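Local coordinates for protein collagen adhesin (Enterococcus faecalis, PDB 2OKM) that probably binds collagen as a cell-wall-anchored surface adhesin, of which this chain is the N2 collagen-binding subdomain, at residues Q47-K51 and E52-F56. Numbering follows the deposited sequence.
Sequences QQLNK and ESFTF
N50 and S53 close a type I beta turn, with K51 and E52 at its two corners. The carbonyl oxygen of N50 is gripped twice by one residue. S53 N donates to N50 O over 3.0 Å, lying well above the carbonyl plane, while S53 OG reaches the same N50 O at 2.7 Å within that plane. The hydroxyl can do this because it sits between its own backbone N and carbonyl carbon (chi1 70°), which puts OG beside N50 O, 3.6 Å from N50 CB. S53 OG in turn bonds to T107 N, so one hydroxyl ties the turn to strand 101-110.

A water takes over on the next residues: it donates to K51 O at 2.6 Å and accepts from F54 N at 3.1 Å, linking two backbone groups that do not bond directly.

The apolar part is small. The L49 side chain swings away from its backbone nitrogen (chi1 178°), which carries CD1 to 4.1 Å from F54 CE1, the two side chains crossing at about a right angle. K51 O meets the F54 ring obliquely, 3.8 Å from CD1.

Beyond the turn, the side-chain amide of N50 bonds through OD1 to T107 OG1 and through ND2 to T109 OG1, and K51 NZ to T84 O. F54 stacks on Y106 and meets F88 edge to face, beside I80 of strand 78-82. Rather than closing a hairpin, the turn steps the chain from strand 47-49 to strand 55-59 of this collagen-binding domain along strand 101-110, to which both pair antiparallel.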
loop_
_atom_site.group_PDB
_atom_site.type_symbol
_atom_site.label_atom_id
_atom_site.label_comp_id
_atom_site.label_asym_id
_atom_site.label_seq_id
_atom_site.Cartn_x
_atom_site.Cartn_y
_atom_site.Cartn_z
ATOM N N GLN A 47 -6.097 -0.853 15.979
ATOM C CA GLN A 47 -6.556 -0.138 14.794
ATOM C C GLN A 47 -7.702 -0.850 14.096
ATOM O O GLN A 47 -7.813 -2.075 14.145
ATOM C CB GLN A 47 -5.412 -0.018 13.784
ATOM C CG GLN A 47 -4.113 0.528 14.337
ATOM C CD GLN A 47 -2.958 0.333 13.373
ATOM O OE1 GLN A 47 -2.900 0.969 12.321
ATOM N NE2 GLN A 47 -2.038 -0.563 13.724
ATOM N N GLN A 48 -8.542 -0.064 13.437
ATOM C CA GLN A 48 -9.656 -0.586 12.665
ATOM C C GLN A 48 -9.543 0.028 11.282
ATOM O O GLN A 48 -9.707 1.233 11.105
ATOM C CB GLN A 48 -10.993 -0.226 13.311
ATOM C CG GLN A 48 -11.316 -1.123 14.491
ATOM C CD GLN A 48 -11.462 -2.584 14.083
ATOM O OE1 GLN A 48 -11.211 -3.491 14.879
ATOM N NE2 GLN A 48 -11.875 -2.815 12.839
ATOM N N LEU A 49 -9.237 -0.817 10.308
ATOM C CA LEU A 49 -9.073 -0.381 8.930
ATOM C C LEU A 49 -10.305 0.323 8.367
ATOM O O LEU A 49 -11.425 -0.169 8.498
ATOM C CB LEU A 49 -8.731 -1.588 8.059
ATOM C CG LEU A 49 -8.568 -1.346 6.560
ATOM C CD1 LEU A 49 -7.380 -0.422 6.314
ATOM C CD2 LEU A 49 -8.354 -2.679 5.858
ATOM N N ASN A 50 -10.089 1.482 7.748
ATOM C CA ASN A 50 -11.172 2.243 7.132
ATOM C C ASN A 50 -11.203 1.779 5.671
ATOM O O ASN A 50 -10.515 2.335 4.814
ATOM C CB ASN A 50 -10.873 3.745 7.226
ATOM C CG ASN A 50 -10.802 4.242 8.667
ATOM O OD1 ASN A 50 -10.183 5.270 8.957
ATOM N ND2 ASN A 50 -11.449 3.520 9.573
ATOM N N LYS A 51 -11.997 0.748 5.398
ATOM C CA LYS A 51 -12.079 0.169 4.058
ATOM C C LYS A 51 -12.510 1.088 2.925
ATOM O O LYS A 51 -12.288 0.771 1.757
ATOM C CB LYS A 51 -12.992 -1.059 4.073
ATOM C CG LYS A 51 -12.483 -2.185 4.940
ATOM C CD LYS A 51 -13.390 -3.391 4.827
ATOM C CE LYS A 51 -12.917 -4.521 5.711
ATOM N NZ LYS A 51 -13.810 -5.704 5.555
ATOM N N GLU A 52 -13.127 2.216 3.253
ATOM C CA GLU A 52 -13.575 3.147 2.221
ATOM C C GLU A 52 -12.633 4.340 2.069
ATOM O O GLU A 52 -12.945 5.290 1.354
ATOM C CB GLU A 52 -14.977 3.660 2.555
ATOM C CG GLU A 52 -16.010 2.560 2.767
ATOM C CD GLU A 52 -17.373 3.106 3.150
ATOM O OE1 GLU A 52 -17.471 3.806 4.179
ATOM O OE2 GLU A 52 -18.350 2.830 2.423
ATOM N N SER A 53 -11.478 4.281 2.724
ATOM C CA SER A 53 -10.523 5.393 2.690
ATOM C C SER A 53 -9.437 5.350 1.619
ATOM O O SER A 53 -8.712 6.329 1.437
ATOM C CB SER A 53 -9.835 5.520 4.053
ATOM O OG SER A 53 -8.944 4.437 4.278
ATOM N N PHE A 54 -9.320 4.241 0.905
ATOM C CA PHE A 54 -8.264 4.106 -0.095
ATOM C C PHE A 54 -8.262 5.054 -1.285
ATOM O O PHE A 54 -9.291 5.280 -1.913
ATOM C CB PHE A 54 -8.239 2.679 -0.649
ATOM C CG PHE A 54 -7.724 1.651 0.319
ATOM C CD1 PHE A 54 -8.492 1.246 1.410
ATOM C CD2 PHE A 54 -6.471 1.078 0.132
ATOM C CE1 PHE A 54 -8.014 0.283 2.298
ATOM C CE2 PHE A 54 -5.986 0.115 1.015
ATOM C CZ PHE A 54 -6.760 -0.283 2.102
ATOM N N THR A 55 -7.090 5.610 -1.587
ATOM C CA THR A 55 -6.927 6.454 -2.766
ATOM C C THR A 55 -5.610 6.023 -3.392
ATOM O O THR A 55 -4.693 5.572 -2.694
ATOM C CB THR A 55 -6.889 7.979 -2.467
ATOM O OG1 THR A 55 -5.730 8.308 -1.698
ATOM C CG2 THR A 55 -8.142 8.407 -1.725
ATOM N N PHE A 56 -5.527 6.148 -4.710
ATOM C CA PHE A 56 -4.336 5.743 -5.438
ATOM C C PHE A 56 -3.721 6.892 -6.229
ATOM O O PHE A 56 -4.368 7.489 -7.088
ATOM C CB PHE A 56 -4.667 4.578 -6.380
ATOM C CG PHE A 56 -5.130 3.337 -5.672
ATOM C CD1 PHE A 56 -6.406 3.268 -5.121
ATOM C CD2 PHE A 56 -4.282 2.238 -5.543
ATOM C CE1 PHE A 56 -6.833 2.119 -4.449
ATOM C CE2 PHE A 56 -4.698 1.086 -4.875
ATOM C CZ PHE A 56 -5.977 1.028 -4.327
HETATM O O HOH W 1 -11.559 2.439 -0.163
#